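PDB 1E5E: methionine gamma-lyase from Trichomonas vaginalis, which belongs to the Cys/Met metabolism family of pyridoxal-phosphate-dependent enzymes and forms an assembly of four chains. Local coordinates for residues 65-70 and 80-85; 73-78 and 221-226; 106-111 and 363-368; 131-136 and 160-165. All coordinates share one frame; numbering follows the deposited sequence.

Contact 1: residues 65-70 and 80-85. With PPJ (N-(hydroxy{3-hydroxy-2-methyl-5-[(phosphonooxy)methyl]pyridin-4-yl}methyl)norvaline), chain C.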
loop_
_atom_site.group_PDB
_atom_site.type_symbol
_atom_site.label_atom_id
_atom_site.label_comp_id
_atom_site.label_asym_id
_atom_site.label_seq_id
_atom_site.Cartn_x
_atom_site.Cartn_y
_atom_site.Cartn_z
ATOM N N SER A 65 6.251 11.168 -11.795
ATOM C CA SER A 65 6.075 12.159 -12.800
ATOM C C SER A 65 4.623 12.639 -12.820
ATOM O O SER A 65 4.444 13.821 -13.063
ATOM C CB SER A 65 6.356 11.683 -14.249
ATOM O OG SER A 65 7.692 11.237 -14.238
ATOM N N ASN A 66 3.666 11.740 -12.651
ATOM C CA ASN A 66 2.279 12.205 -12.635
ATOM C C ASN A 66 2.099 13.292 -11.577
ATOM O O ASN A 66 1.587 14.381 -11.841
ATOM C CB ASN A 66 1.320 11.018 -12.432
ATOM C CG ASN A 66 -0.130 11.479 -12.424
ATOM O OD1 ASN A 66 -0.524 12.519 -12.958
ATOM N ND2 ASN A 66 -0.959 10.676 -11.786
ATOM N N LEU A 67 2.433 13.036 -10.321
ATOM C CA LEU A 67 2.336 14.057 -9.277
ATOM C C LEU A 67 3.127 15.328 -9.647
ATOM O O LEU A 67 2.669 16.438 -9.459
ATOM C CB LEU A 67 3.042 13.518 -8.010
ATOM C CG LEU A 67 3.135 14.505 -6.838
ATOM C CD1 LEU A 67 1.688 14.941 -6.512
ATOM C CD2 LEU A 67 3.854 13.843 -5.659
ATOM N N GLU A 68 4.359 15.191 -10.126
ATOM C CA GLU A 68 5.204 16.314 -10.499
ATOM C C GLU A 68 4.589 17.261 -11.517
ATOM O O GLU A 68 4.590 18.511 -11.316
ATOM C CB GLU A 68 6.579 15.810 -10.941
ATOM C CG GLU A 68 7.404 15.203 -9.783
ATOM C CD GLU A 68 8.668 14.540 -10.323
ATOM O OE1 GLU A 68 8.717 14.236 -11.550
ATOM O OE2 GLU A 68 9.673 14.357 -9.570
ATOM N N GLY A 69 3.972 16.744 -12.562
ATOM C CA GLY A 69 3.354 17.544 -13.635
ATOM C C GLY A 69 2.121 18.237 -13.098
ATOM O O GLY A 69 1.820 19.410 -13.401
ATOM N N LYS A 70 1.413 17.547 -12.208
ATOM C CA LYS A 70 0.229 18.182 -11.595
ATOM C C LYS A 70 0.653 19.375 -10.750
ATOM O O LYS A 70 0.117 20.496 -10.941
ATOM C CB LYS A 70 -0.582 17.165 -10.827
ATOM C CG LYS A 70 -1.470 16.244 -11.667
ATOM C CD LYS A 70 -2.102 15.143 -10.846
ATOM C CE LYS A 70 -3.226 14.412 -11.610
ATOM N NZ LYS A 70 -2.700 13.860 -12.896
ATOM N N CYS A 80 8.829 20.186 -11.939
ATOM C CA CYS A 80 8.730 19.888 -10.516
ATOM C C CYS A 80 9.449 18.569 -10.274
ATOM O O CYS A 80 9.421 17.605 -11.042
ATOM C CB CYS A 80 7.232 19.821 -10.110
ATOM S SG CYS A 80 7.002 19.137 -8.446
ATOM N N VAL A 81 10.162 18.467 -9.179
ATOM C CA VAL A 81 10.900 17.306 -8.701
ATOM C C VAL A 81 10.324 16.947 -7.322
ATOM O O VAL A 81 10.244 17.840 -6.479
ATOM C CB VAL A 81 12.387 17.639 -8.574
ATOM C CG1 VAL A 81 13.191 16.496 -7.949
ATOM C CG2 VAL A 81 12.985 18.012 -9.930
ATOM N N ALA A 82 9.860 15.728 -7.135
ATOM C CA ALA A 82 9.339 15.303 -5.839
ATOM C C ALA A 82 10.420 14.659 -5.011
ATOM O O ALA A 82 11.362 14.153 -5.612
ATOM C CB ALA A 82 8.184 14.270 -5.955
ATOM N N THR A 83 10.359 14.717 -3.697
ATOM C CA THR A 83 11.375 14.137 -2.859
ATOM C C THR A 83 10.680 13.433 -1.682
ATOM O O THR A 83 9.446 13.478 -1.550
ATOM C CB THR A 83 12.368 15.146 -2.251
ATOM O OG1 THR A 83 11.600 15.948 -1.359
ATOM C CG2 THR A 83 13.058 16.022 -3.297
ATOM N N SER A 84 11.519 12.751 -0.889
ATOM C CA SER A 84 10.969 12.004 0.224
ATOM C C SER A 84 10.862 12.822 1.505
ATOM O O SER A 84 10.530 12.235 2.534
ATOM C CB SER A 84 11.653 10.636 0.420
ATOM O OG SER A 84 12.932 10.787 0.979
ATOM N N SER A 85 11.043 14.136 1.493
ATOM C CA SER A 85 10.747 14.980 2.624
ATOM C C SER A 85 10.949 16.433 2.193
ATOM O O SER A 85 11.684 16.719 1.247
ATOM C CB SER A 85 11.555 14.769 3.896
ATOM O OG SER A 85 12.918 15.060 3.651
HETATM N N1 PPJ C . 9.284 23.610 5.253
HETATM C C2 PPJ C . 8.326 24.021 6.109
HETATM C C6 PPJ C . 9.969 22.453 5.474
HETATM C C2A PPJ C . 7.866 25.342 6.241
HETATM C C3 PPJ C . 7.964 23.102 7.116
HETATM O O3 PPJ C . 7.140 23.572 8.013
HETATM C C4 PPJ C . 8.519 21.822 7.220
HETATM C C4A PPJ C . 8.082 20.979 8.285
HETATM C C5 PPJ C . 9.609 21.480 6.421
HETATM N N PPJ C . 7.570 21.442 9.441
HETATM C C5A PPJ C . 10.151 20.158 6.311
HETATM O OP4 PPJ C . 9.327 19.416 5.648
HETATM P P PPJ C . 9.420 17.877 6.048
HETATM O OP1 PPJ C . 8.416 17.142 5.053
HETATM O OP2 PPJ C . 8.996 17.712 7.539
HETATM O OP3 PPJ C . 10.891 17.302 5.850
HETATM C CA PPJ C . 7.062 20.659 10.435
HETATM C CB PPJ C . 7.754 19.450 10.904
HETATM C C PPJ C . 6.525 21.407 11.526
HETATM C CG PPJ C . 9.044 19.504 11.638
HETATM C CD PPJ C . 8.783 19.314 13.056
HETATM O O PPJ C . 6.643 22.685 11.486
HETATM O OXT PPJ C . 5.559 20.931 12.266
#
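Glu68, on helix 62-75, reaches across to the backbone of strand 79-83 and binds it through its carboxylate. Ala82 N donates to Glu68 OE2 over 2.8 Å with an N-H...O angle of 162°, meeting the oxygen on its anti side and 17° out of the carboxylate plane. The glutamate can span the gap because CG stands anti to its own carbonyl carbon and the chain runs extended from there. A buried carboxylate is probably stabilised by a positive partner, and Arg233 makes a salt bridge to OE2.

The packing is tightest at the start of the strand, where Cys80 CB rests 3.2 Å from Glu68 O. A small residue suits this spot, since the two backbones come within 5.0 Å of each other, measured from Glu68 CA to Cys80 CA. Further along the strand the fit relaxes, and Leu67 CD2 makes only a loose contact with Ala82 CB, at 4.4 Å. Ser65 points away from the strand, and Gly69, with no side chain, lies with it on the partly exposed side of the helix. Past the strand's end, Ser85 turns to the ligand, with Ser85 CB 3.3 Å from PPJ OP3, while its hydroxyl caps the next helix at Gly88 N.

Helix and strand run at 129° to each other. Leu67 also packs on helix 247-257 and on Leu221 of strand 220-224, whereas Val81, pointing the other way, lies against helix 226-241, so that strand 79-83 is covered by helices on both faces.

Contact 2: residues 73-78 and 221-226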
loop_
_atom_site.group_PDB
_atom_site.type_symbol
_atom_site.label_atom_id
_atom_site.label_comp_id
_atom_site.label_asym_id
_atom_site.label_seq_id
_atom_site.Cartn_x
_atom_site.Cartn_y
_atom_site.Cartn_z
ATOM N N PHE A 73 2.039 22.322 -12.856
ATOM C CA PHE A 73 0.924 23.084 -13.430
ATOM C C PHE A 73 0.331 24.025 -12.378
ATOM O O PHE A 73 0.123 25.220 -12.676
ATOM C CB PHE A 73 -0.144 22.157 -14.021
ATOM C CG PHE A 73 -1.258 22.909 -14.684
ATOM C CD1 PHE A 73 -2.300 23.426 -13.949
ATOM C CD2 PHE A 73 -1.222 23.097 -16.050
ATOM C CE1 PHE A 73 -3.281 24.197 -14.570
ATOM C CE2 PHE A 73 -2.231 23.805 -16.691
ATOM C CZ PHE A 73 -3.256 24.366 -15.932
ATOM N N LEU A 74 0.047 23.498 -11.173
ATOM C CA LEU A 74 -0.546 24.322 -10.129
ATOM C C LEU A 74 0.333 25.490 -9.681
ATOM O O LEU A 74 -0.225 26.530 -9.318
ATOM C CB LEU A 74 -0.939 23.468 -8.906
ATOM C CG LEU A 74 -2.103 22.477 -9.233
ATOM C CD1 LEU A 74 -2.270 21.462 -8.094
ATOM C CD2 LEU A 74 -3.411 23.245 -9.430
ATOM N N GLU A 75 1.662 25.380 -9.731
ATOM C CA GLU A 75 2.558 26.448 -9.359
ATOM C C GLU A 75 2.983 27.346 -10.519
ATOM O O GLU A 75 3.777 28.276 -10.399
ATOM C CB GLU A 75 3.801 25.857 -8.667
ATOM C CG GLU A 75 3.454 25.392 -7.235
ATOM C CD GLU A 75 3.341 26.566 -6.250
ATOM O OE1 GLU A 75 3.204 27.724 -6.710
ATOM O OE2 GLU A 75 3.332 26.374 -5.019
ATOM N N LYS A 76 2.569 27.014 -11.719
ATOM C CA LYS A 76 2.902 27.629 -12.976
ATOM C C LYS A 76 4.400 27.600 -13.223
ATOM O O LYS A 76 4.974 28.609 -13.653
ATOM C CB LYS A 76 2.323 29.056 -13.033
ATOM C CG LYS A 76 0.800 29.132 -12.939
ATOM C CD LYS A 76 0.377 30.619 -12.919
ATOM C CE LYS A 76 -1.092 30.728 -13.304
ATOM N NZ LYS A 76 -1.732 31.993 -12.796
ATOM N N THR A 77 5.059 26.481 -12.951
ATOM C CA THR A 77 6.500 26.381 -13.157
ATOM C C THR A 77 6.752 25.452 -14.337
ATOM O O THR A 77 5.839 24.658 -14.613
ATOM C CB THR A 77 7.224 25.864 -11.913
ATOM O OG1 THR A 77 6.684 24.593 -11.557
ATOM C CG2 THR A 77 7.088 26.865 -10.756
ATOM N N GLU A 78 7.905 25.476 -14.982
ATOM C CA GLU A 78 8.077 24.514 -16.082
ATOM C C GLU A 78 8.132 23.070 -15.556
ATOM O O GLU A 78 7.822 22.138 -16.294
ATOM C CB GLU A 78 9.431 24.766 -16.787
ATOM C CG GLU A 78 9.395 26.172 -17.420
ATOM C CD GLU A 78 10.690 26.550 -18.120
ATOM O OE1 GLU A 78 11.766 25.965 -17.919
ATOM O OE2 GLU A 78 10.625 27.517 -18.914
ATOM N N LEU A 221 8.499 18.770 -2.420
ATOM C CA LEU A 221 8.450 19.170 -3.818
ATOM C C LEU A 221 9.295 20.389 -4.114
ATOM O O LEU A 221 9.468 21.298 -3.316
ATOM C CB LEU A 221 7.001 19.512 -4.251
ATOM C CG LEU A 221 5.966 18.386 -4.039
ATOM C CD1 LEU A 221 4.584 18.943 -3.716
ATOM C CD2 LEU A 221 5.913 17.410 -5.216
ATOM N N ILE A 222 9.863 20.424 -5.320
ATOM C CA ILE A 222 10.694 21.466 -5.815
ATOM C C ILE A 222 10.119 21.930 -7.140
ATOM O O ILE A 222 9.794 21.003 -7.902
ATOM C CB ILE A 222 12.136 21.004 -6.078
ATOM C CG1 ILE A 222 12.768 20.388 -4.832
ATOM C CG2 ILE A 222 12.950 22.203 -6.595
ATOM C CD1 ILE A 222 14.026 19.592 -5.130
ATOM N N CYS A 223 9.819 23.224 -7.303
ATOM C CA CYS A 223 9.152 23.632 -8.544
ATOM C C CYS A 223 9.936 24.794 -9.187
ATOM O O CYS A 223 10.318 25.715 -8.431
ATOM C CB CYS A 223 7.753 24.187 -8.251
ATOM S SG CYS A 223 6.730 23.074 -7.268
ATOM N N GLY A 224 10.135 24.753 -10.485
ATOM C CA GLY A 224 10.921 25.842 -11.092
ATOM C C GLY A 224 11.198 25.499 -12.560
ATOM O O GLY A 224 10.481 24.725 -13.182
ATOM N N LYS A 225 12.210 26.137 -13.108
ATOM C CA LYS A 225 12.610 25.979 -14.494
ATOM C C LYS A 225 13.127 24.567 -14.744
ATOM O O LYS A 225 13.878 24.049 -13.938
ATOM C CB LYS A 225 13.770 26.925 -14.870
ATOM C CG LYS A 225 13.481 28.405 -14.718
ATOM C CD LYS A 225 12.484 28.871 -15.778
ATOM C CE LYS A 225 12.220 30.372 -15.552
ATOM N NZ LYS A 225 11.124 30.776 -16.491
ATOM N N ALA A 226 12.988 24.122 -15.973
ATOM C CA ALA A 226 13.441 22.789 -16.374
ATOM C C ALA A 226 14.948 22.654 -16.281
ATOM O O ALA A 226 15.452 21.614 -15.860
ATOM C CB ALA A 226 12.843 22.512 -17.761
#
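Glu78 reaches over Lys225 to the first turn of helix 226-241, and each part of its side chain meets something different. CB sits 3.7 Å from Ala226 N, still close to the backbone. CG is anti to the carbonyl carbon (chi1 -64°), and the extended chain beyond it carries CD to 3.8 Å from Lys225 CD, where the two side chains cross. At the tip the oxygens part company: Glu78 OE1 accepts from Ala226 N at 2.9 Å through its anti lone pair, almost straight at 176°, while Glu78 OE2 stays 4.1 Å from Lys225 NZ, near an opposite charge but beyond a salt bridge. Both side chains are at the surface, as suits their charge.

Ala226 is the first residue of helix 226-241 and Lys225 its N-cap, so the carboxylate takes up an N-H that has no partner in a preceding turn; a negative charge there probably also suits the helix dipole. The other segment shows the reverse event. Helix 62-75 closes with a Schellman motif at Lys76, whose positive phi turns the chain towards strand 79-83, the antiparallel neighbour of strand 220-224.

Further in, Thr77 packs directly on the backbone of Gly224, with Thr77 CB 3.4 Å from Gly224 N, and Thr77 OG1 is bonded to Ala79 O. Deeper still, Glu75 CG touches Cys223 SG at 4.0 Å; the bend at chi2 turns the carboxylate of Glu75 towards His205, Asn185 and Asn194, which bind its oxygens.

Contact 3: residues 106-111 and 363-368. With PPJ (N-(hydroxy{3-hydroxy-2-methyl-5-[(phosphonooxy)methyl]pyridin-4-yl}methyl)norvaline), chain C.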
loop_
_atom_site.group_PDB
_atom_site.type_symbol
_atom_site.label_atom_id
_atom_site.label_comp_id
_atom_site.label_asym_id
_atom_site.label_seq_id
_atom_site.Cartn_x
_atom_site.Cartn_y
_atom_site.Cartn_z
ATOM N N SER A 106 19.308 34.283 4.004
ATOM C CA SER A 106 18.040 33.744 4.425
ATOM C C SER A 106 17.296 34.607 5.438
ATOM O O SER A 106 17.877 35.291 6.284
ATOM C CB SER A 106 18.293 32.410 5.150
ATOM O OG SER A 106 17.069 31.904 5.666
ATOM N N ASP A 107 15.972 34.474 5.377
ATOM C CA ASP A 107 15.174 35.186 6.377
ATOM C C ASP A 107 15.551 34.420 7.641
ATOM O O ASP A 107 15.791 33.204 7.540
ATOM C CB ASP A 107 13.685 35.166 6.178
ATOM C CG ASP A 107 12.955 36.134 7.107
ATOM O OD1 ASP A 107 12.696 35.737 8.265
ATOM O OD2 ASP A 107 12.665 37.267 6.659
ATOM N N GLU A 108 15.634 35.130 8.745
ATOM C CA GLU A 108 15.914 34.479 10.017
ATOM C C GLU A 108 14.717 33.747 10.568
ATOM O O GLU A 108 14.926 32.972 11.508
ATOM C CB GLU A 108 16.324 35.560 11.054
ATOM C CG GLU A 108 15.226 36.571 11.335
ATOM C CD GLU A 108 15.607 37.657 12.349
ATOM O OE1 GLU A 108 16.243 37.436 13.404
ATOM O OE2 GLU A 108 15.111 38.780 12.151
ATOM N N CYS A 109 13.482 34.052 10.138
ATOM C CA CYS A 109 12.387 33.274 10.730
ATOM C C CYS A 109 12.018 32.127 9.793
ATOM O O CYS A 109 11.203 32.346 8.868
ATOM C CB CYS A 109 11.142 34.101 11.043
ATOM S SG CYS A 109 9.906 33.178 12.005
ATOM N N LEU A 110 12.544 30.955 10.045
ATOM C CA LEU A 110 12.304 29.770 9.251
ATOM C C LEU A 110 11.868 28.621 10.173
ATOM O O LEU A 110 12.041 28.591 11.407
ATOM C CB LEU A 110 13.611 29.266 8.635
ATOM C CG LEU A 110 14.519 30.186 7.837
ATOM C CD1 LEU A 110 15.784 29.491 7.378
ATOM C CD2 LEU A 110 13.731 30.738 6.635
ATOM N N TYR A 111 11.372 27.629 9.450
ATOM C CA TYR A 111 11.167 26.337 10.135
ATOM C C TYR A 111 12.444 25.963 10.873
ATOM O O TYR A 111 13.528 26.029 10.306
ATOM C CB TYR A 111 10.815 25.289 9.081
ATOM C CG TYR A 111 10.680 23.913 9.659
ATOM C CD1 TYR A 111 9.922 23.688 10.814
ATOM C CD2 TYR A 111 11.305 22.836 9.062
ATOM C CE1 TYR A 111 9.790 22.430 11.336
ATOM C CE2 TYR A 111 11.171 21.550 9.558
ATOM C CZ TYR A 111 10.416 21.358 10.694
ATOM O OH TYR A 111 10.288 20.063 11.167
ATOM N N GLU A 363 14.173 34.138 19.865
ATOM C CA GLU A 363 13.655 35.405 20.390
ATOM C C GLU A 363 13.841 36.553 19.423
ATOM O O GLU A 363 12.876 37.288 19.198
ATOM C CB GLU A 363 14.222 35.698 21.780
ATOM C CG GLU A 363 13.571 34.717 22.758
ATOM C CD GLU A 363 14.208 34.816 24.122
ATOM O OE1 GLU A 363 15.078 35.692 24.318
ATOM O OE2 GLU A 363 13.835 34.061 25.033
ATOM N N ALA A 364 14.970 36.612 18.739
ATOM C CA ALA A 364 15.174 37.657 17.731
ATOM C C ALA A 364 14.173 37.582 16.586
ATOM O O ALA A 364 13.740 38.599 16.041
ATOM C CB ALA A 364 16.608 37.564 17.213
ATOM N N ALA A 365 13.686 36.386 16.263
ATOM C CA ALA A 365 12.771 36.165 15.164
ATOM C C ALA A 365 11.329 36.238 15.638
ATOM O O ALA A 365 10.400 35.975 14.878
ATOM C CB ALA A 365 13.032 34.826 14.461
ATOM N N GLY A 366 11.139 36.600 16.909
ATOM C CA GLY A 366 9.836 36.798 17.481
ATOM C C GLY A 366 9.217 35.516 17.999
ATOM O O GLY A 366 8.014 35.524 18.285
ATOM N N ILE A 367 9.987 34.443 18.054
ATOM C CA ILE A 367 9.415 33.199 18.601
ATOM C C ILE A 367 9.547 33.306 20.108
ATOM O O ILE A 367 10.677 33.218 20.599
ATOM C CB ILE A 367 10.078 31.944 18.017
ATOM C CG1 ILE A 367 9.753 32.015 16.492
ATOM C CG2 ILE A 367 9.504 30.668 18.597
ATOM C CD1 ILE A 367 10.784 31.202 15.724
ATOM N N THR A 368 8.490 33.568 20.849
ATOM C CA THR A 368 8.556 33.700 22.304
ATOM C C THR A 368 8.208 32.342 22.892
ATOM O O THR A 368 7.507 31.591 22.207
ATOM C CB THR A 368 7.537 34.719 22.832
ATOM O OG1 THR A 368 6.198 34.171 22.899
ATOM C CG2 THR A 368 7.387 35.933 21.903
HETATM N N1 PPJ C . 9.284 23.610 5.253
HETATM C C2 PPJ C . 8.326 24.021 6.109
HETATM C C6 PPJ C . 9.969 22.453 5.474
HETATM C C2A PPJ C . 7.866 25.342 6.241
HETATM C C3 PPJ C . 7.964 23.102 7.116
HETATM O O3 PPJ C . 7.140 23.572 8.013
HETATM C C4 PPJ C . 8.519 21.822 7.220
HETATM C C4A PPJ C . 8.082 20.979 8.285
HETATM C C5 PPJ C . 9.609 21.480 6.421
HETATM N N PPJ C . 7.570 21.442 9.441
HETATM C C5A PPJ C . 10.151 20.158 6.311
HETATM O OP4 PPJ C . 9.327 19.416 5.648
HETATM P P PPJ C . 9.420 17.877 6.048
HETATM O OP1 PPJ C . 8.416 17.142 5.053
HETATM O OP2 PPJ C . 8.996 17.712 7.539
HETATM O OP3 PPJ C . 10.891 17.302 5.850
HETATM C CA PPJ C . 7.062 20.659 10.435
HETATM C CB PPJ C . 7.754 19.450 10.904
HETATM C C PPJ C . 6.525 21.407 11.526
HETATM C CG PPJ C . 9.044 19.504 11.638
HETATM C CD PPJ C . 8.783 19.314 13.056
HETATM O O PPJ C . 6.643 22.685 11.486
HETATM O OXT PPJ C . 5.559 20.931 12.266
HETATM O O HOH W 1 15.269 40.561 14.469
#
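The flat carboxylate of Glu108 meets the end of helix 359-364 at Ala364. Glu108 OE1 lies 3.8 Å from Ala364 CB, and Glu108 OE2 takes a hydrogen bond from a water that also donates to Ala364 O, so the acid reaches the helix end through solvent. At the far end of 106-111, away from that helix, the Tyr111 ring meets the ligand. Over one face of the ring sits PPJ N, 3.0 Å above the plane and displaced towards the rim. PPJ CD lies in plane at the edge. A covalent bond of 1.4 Å is modelled from Tyr111 OH to PPJ CG. Arg58 of the second subunit is hydrogen-bonded to the same phenolic oxygen.

Between these groups the chain leaves strand 103-107 by an Asx turn: Cys109 N donates to Asp107 OD1 at 2.6 Å, 15° out of the carboxylate plane, and Tyr111 then occupies the N-cap of helix 112-124. Across from the Asx turn, helix 359-364 ends in a Schellman motif whose C-prime residue is Gly366, a natural choice where phi is positive.

The two turns meet through small apolar groups. Cys109 CB lies 4.0 Å from Ala365 CB, and the slim methyl allows the backbones to approach closely. With SG anti to its backbone N (chi1 -171°), Cys109 presents the sulfur 4.3 Å from Ile367 CD1, a branched side chain that also packs on Pro159 and Thr160.

Contact 4: residues 131-136 and 160-165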
loop_
_atom_site.group_PDB
_atom_site.type_symbol
_atom_site.label_atom_id
_atom_site.label_comp_id
_atom_site.label_asym_id
_atom_site.label_seq_id
_atom_site.Cartn_x
_atom_site.Cartn_y
_atom_site.Cartn_z
ATOM N N PHE A 131 21.493 35.476 8.270
ATOM C CA PHE A 131 20.091 35.427 8.589
ATOM C C PHE A 131 19.639 36.874 8.806
ATOM O O PHE A 131 20.236 37.550 9.652
ATOM C CB PHE A 131 19.862 34.622 9.861
ATOM C CG PHE A 131 20.128 33.139 9.737
ATOM C CD1 PHE A 131 19.246 32.328 9.028
ATOM C CD2 PHE A 131 21.206 32.559 10.375
ATOM C CE1 PHE A 131 19.458 30.958 8.957
ATOM C CE2 PHE A 131 21.437 31.192 10.318
ATOM C CZ PHE A 131 20.551 30.398 9.591
ATOM N N ILE A 132 18.763 37.382 7.957
ATOM C CA ILE A 132 18.287 38.757 8.099
ATOM C C ILE A 132 16.774 38.818 8.164
ATOM O O ILE A 132 16.136 37.774 8.061
ATOM C CB ILE A 132 18.734 39.586 6.880
ATOM C CG1 ILE A 132 18.129 39.021 5.595
ATOM C CG2 ILE A 132 20.254 39.646 6.778
ATOM C CD1 ILE A 132 18.289 39.935 4.385
ATOM N N ASN A 133 16.196 40.003 8.354
ATOM C CA ASN A 133 14.743 40.157 8.318
ATOM C C ASN A 133 14.453 40.616 6.889
ATOM O O ASN A 133 14.571 41.814 6.548
ATOM C CB ASN A 133 14.146 41.123 9.338
ATOM C CG ASN A 133 12.625 41.084 9.411
ATOM O OD1 ASN A 133 12.002 40.572 8.481
ATOM N ND2 ASN A 133 12.001 41.567 10.491
ATOM N N THR A 134 14.060 39.665 6.013
ATOM C CA THR A 134 13.840 40.084 4.618
ATOM C C THR A 134 12.547 40.879 4.513
ATOM O O THR A 134 12.320 41.505 3.490
ATOM C CB THR A 134 13.757 38.905 3.637
ATOM O OG1 THR A 134 12.587 38.144 4.038
ATOM C CG2 THR A 134 15.007 38.044 3.696
ATOM N N ALA A 135 11.690 40.946 5.525
ATOM C CA ALA A 135 10.477 41.735 5.526
ATOM C C ALA A 135 10.784 43.228 5.645
ATOM O O ALA A 135 9.947 44.054 5.267
ATOM C CB ALA A 135 9.522 41.316 6.632
ATOM N N ILE A 136 11.978 43.596 6.068
ATOM C CA ILE A 136 12.406 44.985 6.196
ATOM C C ILE A 136 13.115 45.554 4.987
ATOM O O ILE A 136 14.197 45.146 4.575
ATOM C CB ILE A 136 13.345 45.098 7.431
ATOM C CG1 ILE A 136 12.517 44.634 8.632
ATOM C CG2 ILE A 136 13.860 46.527 7.580
ATOM C CD1 ILE A 136 13.147 44.638 9.980
ATOM N N THR A 160 5.850 32.340 13.178
ATOM C CA THR A 160 5.201 33.629 13.505
ATOM C C THR A 160 4.177 34.156 12.513
ATOM O O THR A 160 3.330 35.000 12.839
ATOM C CB THR A 160 6.301 34.673 13.727
ATOM O OG1 THR A 160 6.918 34.904 12.456
ATOM C CG2 THR A 160 7.388 34.103 14.674
ATOM N N LEU A 161 4.133 33.633 11.286
ATOM C CA LEU A 161 3.284 34.006 10.199
ATOM C C LEU A 161 3.619 35.414 9.694
ATOM O O LEU A 161 2.834 36.097 9.037
ATOM C CB LEU A 161 1.785 33.882 10.509
ATOM C CG LEU A 161 1.360 32.538 11.143
ATOM C CD1 LEU A 161 -0.144 32.477 11.382
ATOM C CD2 LEU A 161 1.856 31.372 10.283
ATOM N N LYS A 162 4.898 35.791 9.844
ATOM C CA LYS A 162 5.365 37.086 9.362
ATOM C C LYS A 162 5.168 37.118 7.840
ATOM O O LYS A 162 5.469 36.113 7.191
ATOM C CB LYS A 162 6.794 37.405 9.732
ATOM C CG LYS A 162 7.464 38.574 9.022
ATOM C CD LYS A 162 8.930 38.692 9.461
ATOM C CE LYS A 162 9.801 37.542 8.973
ATOM N NZ LYS A 162 11.264 37.962 9.136
ATOM N N ILE A 163 4.662 38.226 7.308
ATOM C CA ILE A 163 4.477 38.285 5.869
ATOM C C ILE A 163 5.670 38.926 5.198
ATOM O O ILE A 163 6.182 39.896 5.730
ATOM C CB ILE A 163 3.215 39.131 5.503
ATOM C CG1 ILE A 163 2.012 38.560 6.251
ATOM C CG2 ILE A 163 2.994 39.199 4.006
ATOM C CD1 ILE A 163 1.615 37.159 5.861
ATOM N N ILE A 164 6.111 38.423 4.057
ATOM C CA ILE A 164 7.252 39.026 3.384
ATOM C C ILE A 164 6.777 39.485 2.026
ATOM O O ILE A 164 6.106 38.730 1.326
ATOM C CB ILE A 164 8.435 38.075 3.254
ATOM C CG1 ILE A 164 9.003 37.730 4.648
ATOM C CG2 ILE A 164 9.522 38.663 2.324
ATOM C CD1 ILE A 164 9.767 36.427 4.559
ATOM N N ASP A 165 7.100 40.714 1.664
ATOM C CA ASP A 165 6.824 41.259 0.345
ATOM C C ASP A 165 7.805 40.656 -0.658
ATOM O O ASP A 165 8.942 41.084 -0.827
ATOM C CB ASP A 165 6.950 42.790 0.393
ATOM C CG ASP A 165 6.651 43.407 -0.949
ATOM O OD1 ASP A 165 6.720 42.769 -2.012
ATOM O OD2 ASP A 165 6.361 44.619 -0.943
HETATM O O HOH W 2 10.568 42.370 1.693
HETATM O O HOH W 3 7.724 42.875 3.674
#
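Lys162, Ala135 and Ile164 supply most of the buried surface, and the methyl of Ala135 sits in their midst. Ala135 CB lies 3.9 Å from Lys162 CD, 3.7 Å from Ile163 O and 4.1 Å from Ile164 CG1; the compact methyl fits between the lysine chain, the Ile163 carbonyl and Ile164. Lys162 passes this methyl with its aliphatic part, bends at chi3 (68°) and brings NZ to Asn133 OD1 at 2.8 Å. The ammonium stands well above the amide plane, 68° out of it, while Ala135 N donates to the same oxygen from the opposite face. Two donors thus grip OD1 and hold the amide in place. A lysine is long enough both to cover the turn and to reach Asp107, with which NZ also makes a salt bridge.

On the buried side, Ile164 CD1 comes within 3.3 Å of Thr134 OG1, a hydroxyl whose polar partner is Asp107 OD2. Towards solvent, the backbones are joined by water: one molecule donates to both Thr134 O and Asp165 O, and another donates to Ala135 O and accepts from Asp165 N, just before Asp165 caps helix 166-174.

The turn itself is a type I beta turn from Asn133 to Ile136, with an Asx turn at its start. It follows strand 128-132, outermost within this chain in the seven-stranded mixed sheet that marks the large domain of fold type I pyridoxal-phosphate enzymes.

Overall arrangement
The four contacts fall into two pairs at opposite margins of one seven-stranded sheet. Contacts 1 and 2, centres about 10 Å apart, share helix 62-75 and meet through neighbouring strands 79-83 and 220-224, where Val81 O lies 2.9 Å from Ile222 N. Contacts 3 and 4, about 9 Å between centres, join at strands 103-107 and 128-132, with Glu108 N 2.8 Å from Ile132 O. Contacts 1 and 3 are centred about 29 Å apart, yet both touch PPJ: Ser85 near its phosphate and Tyr111 along its ring and norvaline part. Contacts 2 and 4 stay farther off: the side chains of Glu75 and Ile164 lie about 12 Å and 11 Å from a bound PPJ.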